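Local coordinates for phosphatidylglycerol lysyltransferase C-terminal domain-containing protein (Bacteroides thetaiotaomicron, PDB 2HQY) that is of unknown function but binds coenzyme A and is probably an acyl- or aminoacyltransferase of the GNAT-like acetyltransferase superfamily, at residues S30-N33 and L34-R38; E116-Y120 and A121-Y125; R164-E167 and C168-E172; V178-C181 and D182-E185. All blocks are in the same frame, centred on the assembly; numbering follows the deposited sequence.

Following the chain from its N terminus, the four local contacts come in series, and none nests within or crosses another. Interaction 1 builds the short helix 31-36, from its N-cap to its last turn. Interaction 2 closes the turn between strands 112-116 and 122-126, both of which pair with strand 286-295; its centre lies about 18 Å from that of interaction 1. Interactions 3 and 4 share helix 165-179, the first in its opening turns and the second just past its end, where the chain bends toward helix 185-199 beside coenzyme A. Interactions 2 and 3 fall on opposite sides of the chain's centre, their centres about 29 Å apart.

Interaction 1. Residues S30-N33 and L34-R38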
# COMPACT_ATOMS: atom_id res chain seq x y z
N SER A 30 7.70 -11.05 -10.86
CA SER A 30 7.26 -10.04 -11.83
C SER A 30 7.26 -8.66 -11.18
O SER A 30 6.76 -8.48 -10.05
CB SER A 30 5.85 -10.34 -12.32
OG SER A 30 5.31 -9.14 -12.83
N PHE A 31 7.84 -7.70 -11.87
CA PHE A 31 7.88 -6.33 -11.38
C PHE A 31 6.48 -5.79 -11.13
O PHE A 31 6.26 -5.12 -10.11
CB PHE A 31 8.66 -5.41 -12.33
CG PHE A 31 8.75 -4.01 -11.83
CD1 PHE A 31 9.49 -3.73 -10.66
CD2 PHE A 31 8.11 -2.97 -12.49
CE1 PHE A 31 9.59 -2.42 -10.17
CE2 PHE A 31 8.21 -1.62 -12.00
CZ PHE A 31 8.94 -1.36 -10.85
N SER A 32 5.52 -6.07 -12.03
CA SER A 32 4.16 -5.64 -11.84
C SER A 32 3.56 -6.26 -10.56
O SER A 32 2.87 -5.55 -9.80
CB SER A 32 3.25 -6.05 -13.03
OG SER A 32 1.95 -5.51 -12.81
N ASN A 33 3.78 -7.55 -10.36
CA ASN A 33 3.23 -8.21 -9.15
C ASN A 33 3.85 -7.62 -7.88
O ASN A 33 3.13 -7.35 -6.90
CB ASN A 33 3.45 -9.71 -9.22
CG ASN A 33 2.41 -10.41 -10.06
OD1 ASN A 33 1.33 -9.84 -10.39
ND2 ASN A 33 2.69 -11.68 -10.38
N LEU A 34 5.14 -7.34 -7.91
CA LEU A 34 5.83 -6.75 -6.76
C LEU A 34 5.23 -5.39 -6.39
O LEU A 34 4.95 -5.13 -5.22
CB LEU A 34 7.33 -6.62 -7.03
CG LEU A 34 8.07 -7.97 -7.01
CD1 LEU A 34 9.40 -7.85 -7.74
CD2 LEU A 34 8.30 -8.48 -5.58
N CYS A 35 5.03 -4.51 -7.39
CA CYS A 35 4.49 -3.18 -7.10
C CYS A 35 3.00 -3.23 -6.77
O CYS A 35 2.53 -2.50 -5.86
CB CYS A 35 4.67 -2.28 -8.31
SG CYS A 35 6.39 -1.82 -8.60
N SER A 36 2.26 -4.05 -7.53
CA SER A 36 0.79 -4.08 -7.47
C SER A 36 0.29 -4.68 -6.16
O SER A 36 -0.81 -4.34 -5.72
CB SER A 36 0.17 -4.85 -8.66
OG SER A 36 0.46 -4.25 -9.92
N TRP A 37 1.09 -5.56 -5.56
CA TRP A 37 0.73 -6.17 -4.26
C TRP A 37 1.37 -5.50 -3.04
O TRP A 37 1.18 -5.95 -1.90
CB TRP A 37 0.99 -7.70 -4.27
CG TRP A 37 -0.05 -8.42 -5.13
CD1 TRP A 37 0.00 -8.66 -6.47
CD2 TRP A 37 -1.32 -8.94 -4.69
NE1 TRP A 37 -1.15 -9.31 -6.90
CE2 TRP A 37 -1.97 -9.49 -5.82
CE3 TRP A 37 -1.95 -9.01 -3.44
CZ2 TRP A 37 -3.23 -10.10 -5.73
CZ3 TRP A 37 -3.20 -9.63 -3.35
CH2 TRP A 37 -3.83 -10.16 -4.50
N ARG A 38 2.12 -4.41 -3.28
CA ARG A 38 2.77 -3.69 -2.18
C ARG A 38 1.74 -3.20 -1.13
O ARG A 38 2.04 -3.10 0.06
CB ARG A 38 3.55 -2.50 -2.75
CG ARG A 38 4.40 -1.71 -1.70
CD ARG A 38 4.89 -0.39 -2.31
NE ARG A 38 3.73 0.42 -2.68
CZ ARG A 38 3.70 1.32 -3.66
NH1 ARG A 38 4.79 1.59 -4.37
NH2 ARG A 38 2.54 1.97 -3.89
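The carbonyl oxygen of Ser32 takes two bonds from a single residue, Ser36, one turn further along the short helix 31-36. The backbone N of Ser36 gives the ordinary i to i+4 bond, and in the modelled one of two Ser36 conformers the hydroxyl OG also donates to Ser32 O, at 2.7 Å. The two donors then reach the oxygen from opposite faces of the carbonyl plane, OG standing 39° out of it. In that conformer OG lies beside its own backbone N (chi1 -63°), which turns the buried hydroxyl back to the preceding turn and gives it an acceptor.

At the start of the helix Ser30 is the N-cap: its OG accepts a weak but nearly straight bond from Asn33 N, 3.3 Å long, while Ser30 O receives Leu34 N. The Leu34 side chain folds over that same carbonyl, CG lying 3.3 Å from Ser30 O. The Asn33 amide finds its partners outside the helix, ND2 bonding to Cys27 O and Glu267 OE2. On another flank Cys35 SG sits over one face of the Phe31 ring, displaced toward the rim, a sulfur-aromatic contact with SG 3.8 Å from the ring centroid. Leu204 of helix 201-204 touches both of these side chains, and Tyr196 of helix 185-199 packs on Cys35 and Ser36, so the helix is buried among its neighbours. Trp37, whose side chain is about 7 Å from the bound coenzyme A, meets the last turn at its indole edge: Asn33 O, which also accepts from Trp37 N, lies in the ring plane 3.4 Å from CD1.

Interaction 2. Residues E116-Y120 and A121-Y125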
# COMPACT_ATOMS: atom_id res chain seq x y z
N GLU A 116 5.53 -26.52 2.58
CA GLU A 116 5.05 -26.24 1.25
C GLU A 116 3.52 -26.25 1.30
O GLU A 116 2.92 -26.98 2.09
CB GLU A 116 5.61 -27.32 0.30
CG GLU A 116 5.39 -27.11 -1.18
CD GLU A 116 4.16 -27.83 -1.69
OE1 GLU A 116 3.67 -28.74 -0.96
OE2 GLU A 116 3.69 -27.51 -2.81
N ASP A 117 2.90 -25.42 0.47
CA ASP A 117 1.45 -25.39 0.36
C ASP A 117 1.13 -25.38 -1.13
O ASP A 117 1.40 -24.41 -1.83
CB ASP A 117 0.86 -24.17 1.09
CG ASP A 117 -0.67 -24.18 1.13
OD1 ASP A 117 -1.30 -24.90 0.33
OD2 ASP A 117 -1.26 -23.47 1.99
N ARG A 118 0.58 -26.50 -1.60
CA ARG A 118 0.25 -26.69 -3.00
C ARG A 118 -0.65 -25.56 -3.58
O ARG A 118 -0.62 -25.28 -4.78
CB ARG A 118 -0.41 -28.07 -3.13
CG ARG A 118 -0.97 -28.42 -4.47
CD ARG A 118 0.09 -28.43 -5.57
NE ARG A 118 -0.52 -28.79 -6.85
CZ ARG A 118 -1.28 -27.97 -7.57
NH1 ARG A 118 -1.49 -26.71 -7.16
NH2 ARG A 118 -1.81 -28.39 -8.73
N ALA A 119 -1.42 -24.91 -2.70
CA ALA A 119 -2.26 -23.77 -3.08
C ALA A 119 -1.47 -22.66 -3.73
O ALA A 119 -2.02 -21.90 -4.51
CB ALA A 119 -2.98 -23.24 -1.87
N TYR A 120 -0.18 -22.57 -3.40
CA TYR A 120 0.69 -21.50 -3.89
C TYR A 120 1.65 -21.86 -5.01
O TYR A 120 2.45 -21.01 -5.42
CB TYR A 120 1.42 -20.86 -2.71
CG TYR A 120 0.44 -20.37 -1.69
CD1 TYR A 120 -0.46 -19.35 -1.99
CD2 TYR A 120 0.36 -20.96 -0.43
CE1 TYR A 120 -1.39 -18.91 -1.07
CE2 TYR A 120 -0.56 -20.53 0.49
CZ TYR A 120 -1.43 -19.51 0.17
OH TYR A 120 -2.34 -19.09 1.12
N ALA A 121 1.56 -23.08 -5.51
CA ALA A 121 2.39 -23.50 -6.64
C ALA A 121 1.97 -22.74 -7.90
O ALA A 121 0.78 -22.45 -8.05
CB ALA A 121 2.26 -25.01 -6.87
N ASP A 122 2.92 -22.42 -8.77
CA ASP A 122 2.63 -21.76 -10.05
C ASP A 122 2.46 -22.79 -11.14
O ASP A 122 3.20 -23.79 -11.21
CB ASP A 122 3.77 -20.84 -10.50
CG ASP A 122 3.86 -19.55 -9.73
OD1 ASP A 122 2.92 -19.17 -8.99
OD2 ASP A 122 4.90 -18.89 -9.90
N TYR A 123 1.51 -22.53 -12.02
CA TYR A 123 1.30 -23.34 -13.21
C TYR A 123 2.12 -22.74 -14.36
O TYR A 123 1.94 -21.57 -14.72
CB TYR A 123 -0.19 -23.31 -13.57
CG TYR A 123 -1.03 -24.19 -12.69
CD1 TYR A 123 -1.45 -25.44 -13.14
CD2 TYR A 123 -1.38 -23.78 -11.40
CE1 TYR A 123 -2.22 -26.27 -12.34
CE2 TYR A 123 -2.14 -24.58 -10.58
CZ TYR A 123 -2.56 -25.84 -11.05
OH TYR A 123 -3.30 -26.65 -10.24
N ILE A 124 3.01 -23.56 -14.91
CA ILE A 124 3.90 -23.15 -16.01
C ILE A 124 3.59 -23.99 -17.28
O ILE A 124 3.46 -25.22 -17.22
CB ILE A 124 5.40 -23.23 -15.58
CG1 ILE A 124 5.61 -22.26 -14.39
CG2 ILE A 124 6.35 -22.96 -16.78
CD1 ILE A 124 7.03 -21.81 -14.14
N TYR A 125 3.41 -23.29 -18.39
CA TYR A 125 3.02 -23.87 -19.67
C TYR A 125 4.03 -23.48 -20.75
O TYR A 125 4.75 -22.50 -20.59
CB TYR A 125 1.66 -23.30 -20.07
CG TYR A 125 0.56 -23.49 -19.04
CD1 TYR A 125 -0.27 -24.62 -19.07
CD2 TYR A 125 0.35 -22.53 -18.05
CE1 TYR A 125 -1.28 -24.79 -18.12
CE2 TYR A 125 -0.63 -22.68 -17.10
CZ TYR A 125 -1.44 -23.78 -17.14
OH TYR A 125 -2.41 -23.85 -16.19
O HOH W 1 -1.49 -23.57 -7.27
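Arg118 reaches past Ala121 to the hydroxyl of Tyr123. From CB its chain leaves with CG anti to the backbone N (chi1 173°) and bends at chi2 (61°), which carries the guanidinium over the turn toward the strand that follows. On the way the side chain touches Ile287 of strand 286-295 and Arg276 of helix 273-281. At the head of the group CZ lies 3.6 Å from Tyr123 OH, while NH1 passes 4.1 Å from Ala121 CB and forms a salt bridge with Asp269. NH2 ends the reach, donating an almost straight bond of 2.7 Å to Tyr123 OH. That oxygen lies in the guanidinium plane, at its edge, whereas the tyrosine ring is turned 68° from the same plane. Tyr123 OH is also bonded to Asp269 OD2: the phenol accepts from the arginine and probably gives its proton to the carboxylate. With an alanine here, Asp269 would probably lose this charged mate and Tyr123 OH its guanidinium donor.

The backbone beneath is a 3-10 turn joining strands 112-116 and 122-126, opened by an Asx turn in which Asp117 OD1 accepts from Ala119 N at 3.0 Å. Ala121 N closes it onto Arg118 O, approaching from well above the carbonyl plane. Beside the turn a water lies 2.6 Å from Ala121 O and 3.1 Å from Arg118 O, placed to donate to either carbonyl. Ala119 CB rests over the centre of the Tyr120 ring.

Interaction 3. Residues R164-E167 and C168-E172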
# COMPACT_ATOMS: atom_id res chain seq x y z
N ARG A 164 -7.94 2.46 -23.81
CA ARG A 164 -8.75 1.29 -23.51
C ARG A 164 -8.62 0.80 -22.06
O ARG A 164 -9.23 -0.21 -21.69
CB ARG A 164 -8.44 0.15 -24.49
CG ARG A 164 -8.78 0.48 -25.95
CD ARG A 164 -8.60 -0.75 -26.85
NE ARG A 164 -8.80 -0.41 -28.26
CZ ARG A 164 -7.85 -0.45 -29.19
NH1 ARG A 164 -8.17 -0.12 -30.44
NH2 ARG A 164 -6.61 -0.85 -28.92
N ILE A 165 -7.86 1.53 -21.23
CA ILE A 165 -7.72 1.18 -19.82
C ILE A 165 -9.08 1.27 -19.12
O ILE A 165 -9.45 0.37 -18.33
CB ILE A 165 -6.68 2.08 -19.09
CG1 ILE A 165 -5.30 2.02 -19.79
CG2 ILE A 165 -6.59 1.73 -17.60
CD1 ILE A 165 -4.44 0.78 -19.44
N GLN A 166 -9.82 2.34 -19.43
CA GLN A 166 -11.12 2.53 -18.78
C GLN A 166 -12.10 1.35 -19.00
O GLN A 166 -12.86 0.96 -18.07
CB GLN A 166 -11.76 3.88 -19.14
CG GLN A 166 -12.99 4.20 -18.29
CD GLN A 166 -12.65 4.28 -16.80
OE1 GLN A 166 -11.76 5.02 -16.42
NE2 GLN A 166 -13.39 3.53 -15.96
N GLU A 167 -12.13 0.79 -20.21
CA GLU A 167 -13.09 -0.31 -20.39
C GLU A 167 -12.68 -1.55 -19.58
O GLU A 167 -13.54 -2.32 -19.11
CB GLU A 167 -13.38 -0.63 -21.86
CG GLU A 167 -12.21 -1.01 -22.68
CD GLU A 167 -12.63 -1.39 -24.10
OE1 GLU A 167 -13.83 -1.38 -24.42
OE2 GLU A 167 -11.75 -1.69 -24.90
N CYS A 168 -11.38 -1.75 -19.40
CA CYS A 168 -10.90 -2.84 -18.53
C CYS A 168 -11.36 -2.57 -17.08
O CYS A 168 -11.83 -3.46 -16.38
CB CYS A 168 -9.37 -2.95 -18.56
SG CYS A 168 -8.78 -3.46 -20.21
N LEU A 169 -11.20 -1.33 -16.64
CA LEU A 169 -11.64 -0.98 -15.27
C LEU A 169 -13.16 -1.19 -15.13
O LEU A 169 -13.63 -1.63 -14.07
CB LEU A 169 -11.26 0.47 -14.94
CG LEU A 169 -9.75 0.69 -14.74
CD1 LEU A 169 -9.37 2.20 -14.79
CD2 LEU A 169 -9.26 0.06 -13.42
N ASP A 170 -13.89 -0.87 -16.20
CA ASP A 170 -15.37 -1.02 -16.21
C ASP A 170 -15.75 -2.49 -16.10
O ASP A 170 -16.63 -2.83 -15.30
CB ASP A 170 -15.97 -0.39 -17.48
CG ASP A 170 -15.92 1.15 -17.47
OD1 ASP A 170 -15.61 1.76 -16.43
OD2 ASP A 170 -16.21 1.75 -18.51
N LEU A 171 -15.05 -3.38 -16.85
CA LEU A 171 -15.32 -4.82 -16.77
C LEU A 171 -15.00 -5.33 -15.36
O LEU A 171 -15.78 -6.12 -14.78
CB LEU A 171 -14.53 -5.60 -17.82
CG LEU A 171 -14.87 -7.09 -17.83
CD1 LEU A 171 -16.31 -7.28 -18.25
CD2 LEU A 171 -13.91 -7.83 -18.75
N GLU A 172 -13.87 -4.90 -14.83
CA GLU A 172 -13.50 -5.31 -13.46
C GLU A 172 -14.60 -4.89 -12.44
O GLU A 172 -14.93 -5.68 -11.52
CB GLU A 172 -12.11 -4.77 -13.05
CG GLU A 172 -11.83 -4.88 -11.51
CD GLU A 172 -11.57 -6.30 -11.00
OE1 GLU A 172 -11.74 -7.29 -11.75
OE2 GLU A 172 -11.18 -6.44 -9.81
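Gln166 and Asp170, one turn apart in helix 165-179, are joined twice, by backbone and by side chain. Asp170 N donates to Gln166 O at 2.8 Å, the usual i to i+4 bond, and Gln166 NE2 returns along the surface to Asp170 OD1 at 2.9 Å. The donor uses an N-H lying in its own amide plane, but meets the carboxylate oxygen from 43° above the carboxylate plane, the two flat groups being turned 47° against each other. A bend at chi2 (61°) brings the Gln166 amide round to this position, with its OE1 4.0 Å from Leu169 CD1. Gln166 also packs against Lys88 of the second subunit.

The remaining carbonyls of this first turn are filled in the same helical register. Ile165 O accepts Leu169 N, Glu167 O accepts Leu171 N at 2.9 Å, and Arg164 O holds Cys168 N by a weak, longer bond of 3.5 Å. Glu167 takes its side chain away from this network: OE2 is bonded to His212 NE2 of strand 207-213. Arg164 NH2 likewise turns back to Pro159 O. The side chains of Ile165, in the modelled one of two conformers, and Leu169 meet through CG2 and CD1 at 4.0 Å. Apolar contacts join Leu169 to Leu198 of helix 185-199 and Cys168 to Ile210 and Phe220 of the strands, while Gln166 and Asp170 pair on a more exposed side, where the neutral Gln166 amide gives Asp170 a hydrogen-bond donor, probably without offsetting its charge.

Interaction 4. Residues V178-C181 and D182-E185; sequences VNNC and DQQE. With COA (coenzyme A), chain C.
Asn180 leaves the end of helix 165-179 with positive phi (58°) and gathers the residues that follow round its carbonyl and its amide. Asp182, the first of these, packs its CB 4.0 Å from Asn180 OD1 and sends its carboxylate to a salt bridge with Arg191 of helix 185-199. Gln183 comes next and is held by backbone and side chain alike: its N donates to Asn180 O at 3.1 Å, from well above the carbonyl plane, and more weakly to Asn180 OD1. Its extended side chain offers OE1 to Asn180 ND2 in a nearly straight bond of 2.9 Å, which lies in the amide plane of Asn180 and arrives on a lone pair of the acceptor, though the two amides are turned 43° apart. Losing the amide to an alanine is likely to leave Gln183 OE1 without this donor and its side chain freer to turn.

Gln184, the N-cap of helix 185-199, donates from its backbone N to Asn180 O at 2.9 Å, a second bond to that oxygen. A bend at chi2 (-89°) lets its NE2 donate to a water, which in turn donates to Asn179 O. Asn179 lines the coenzyme A pocket, OD1 3.5 Å from C4B of the ribose and ND2 hydrogen-bonded to Trp175 O. Amide hydrogen bonds, a bridging water, a salt bridge and the Cys181-Cys176 disulfide together hold the turn between two helices, with the pocket residue Asn179 at its start.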
# COMPACT_ATOMS: atom_id res chain seq x y z
N VAL A 178 -20.65 -8.64 -9.33
CA VAL A 178 -21.15 -10.03 -9.36
C VAL A 178 -20.50 -10.86 -8.25
O VAL A 178 -21.18 -11.61 -7.52
CB VAL A 178 -20.85 -10.70 -10.75
CG1 VAL A 178 -21.27 -12.17 -10.76
CG2 VAL A 178 -21.58 -9.96 -11.88
N ASN A 179 -19.19 -10.74 -8.11
CA ASN A 179 -18.41 -11.63 -7.25
C ASN A 179 -18.27 -11.15 -5.79
O ASN A 179 -17.68 -11.84 -4.94
CB ASN A 179 -17.06 -11.97 -7.94
CG ASN A 179 -17.24 -12.98 -9.09
OD1 ASN A 179 -17.33 -14.18 -8.84
ND2 ASN A 179 -17.35 -12.50 -10.35
N ASN A 180 -18.85 -10.00 -5.50
CA ASN A 180 -18.78 -9.44 -4.14
C ASN A 180 -17.36 -9.20 -3.64
O ASN A 180 -16.98 -9.60 -2.52
CB ASN A 180 -19.58 -10.29 -3.12
CG ASN A 180 -19.88 -9.52 -1.84
OD1 ASN A 180 -19.58 -8.31 -1.74
ND2 ASN A 180 -20.48 -10.21 -0.85
N CYS A 181 -16.56 -8.51 -4.46
CA CYS A 181 -15.21 -8.15 -4.01
C CYS A 181 -15.20 -7.25 -2.78
O CYS A 181 -14.21 -7.24 -2.05
CB CYS A 181 -14.41 -7.49 -5.12
SG CYS A 181 -14.24 -8.54 -6.61
N ASP A 182 -16.25 -6.46 -2.58
CA ASP A 182 -16.33 -5.62 -1.36
C ASP A 182 -16.24 -6.44 -0.06
O ASP A 182 -15.73 -5.91 0.95
CB ASP A 182 -17.65 -4.82 -1.33
CG ASP A 182 -17.66 -3.68 -2.33
OD1 ASP A 182 -16.63 -3.43 -3.01
OD2 ASP A 182 -18.72 -3.01 -2.44
N GLN A 183 -16.75 -7.67 -0.06
CA GLN A 183 -16.69 -8.50 1.15
C GLN A 183 -15.78 -9.72 1.09
O GLN A 183 -15.37 -10.21 2.14
CB GLN A 183 -18.08 -8.91 1.61
CG GLN A 183 -18.94 -7.69 1.96
CD GLN A 183 -20.32 -8.13 2.39
OE1 GLN A 183 -20.98 -8.89 1.70
NE2 GLN A 183 -20.76 -7.64 3.53
N GLN A 184 -15.45 -10.20 -0.11
CA GLN A 184 -14.62 -11.38 -0.27
C GLN A 184 -13.18 -10.90 -0.19
O GLN A 184 -12.71 -10.17 -1.07
CB GLN A 184 -14.88 -12.10 -1.60
CG GLN A 184 -16.32 -12.54 -1.82
CD GLN A 184 -16.63 -13.92 -1.29
OE1 GLN A 184 -16.05 -14.36 -0.29
NE2 GLN A 184 -17.57 -14.61 -1.95
N GLU A 185 -12.49 -11.29 0.88
CA GLU A 185 -11.11 -10.81 1.11
C GLU A 185 -10.17 -11.01 -0.07
O GLU A 185 -9.45 -10.07 -0.46
CB GLU A 185 -10.52 -11.49 2.34
CG GLU A 185 -9.20 -10.87 2.76
CD GLU A 185 -8.62 -11.51 4.00
OE1 GLU A 185 -9.07 -12.61 4.38
OE2 GLU A 185 -7.70 -10.91 4.58
N1A COA C . -8.45 -14.32 -7.50
C2A COA C . -8.94 -14.18 -8.74
N3A COA C . -10.07 -14.79 -9.11
C4A COA C . -10.75 -15.58 -8.23
C5A COA C . -10.26 -15.75 -6.94
C6A COA C . -9.08 -15.09 -6.57
N6A COA C . -8.54 -15.19 -5.33
N7A COA C . -11.14 -16.57 -6.30
C8A COA C . -12.13 -16.89 -7.16
N9A COA C . -11.88 -16.31 -8.34
C1B COA C . -12.73 -16.34 -9.56
C2B COA C . -12.88 -17.60 -10.41
O2B COA C . -11.88 -17.65 -11.42
C3B COA C . -14.24 -17.33 -11.04
O3B COA C . -14.12 -16.45 -12.16
P3B COA C . -15.23 -16.45 -13.34
O7A COA C . -14.87 -17.71 -14.12
O8A COA C . -15.04 -15.12 -14.05
O9A COA C . -16.58 -16.57 -12.67
C4B COA C . -15.04 -16.60 -9.98
O4B COA C . -14.06 -15.97 -9.15
C5B COA C . -15.94 -17.54 -9.17
O5B COA C . -15.41 -18.87 -9.25
P1A COA C . -15.34 -19.95 -8.04
O1A COA C . -14.28 -20.97 -8.41
O2A COA C . -15.25 -19.26 -6.69
O3A COA C . -16.78 -20.67 -8.21
O4A COA C . -19.31 -20.69 -8.28
O5A COA C . -18.05 -18.75 -7.05
O HOH W 2 -18.52 -14.55 -4.70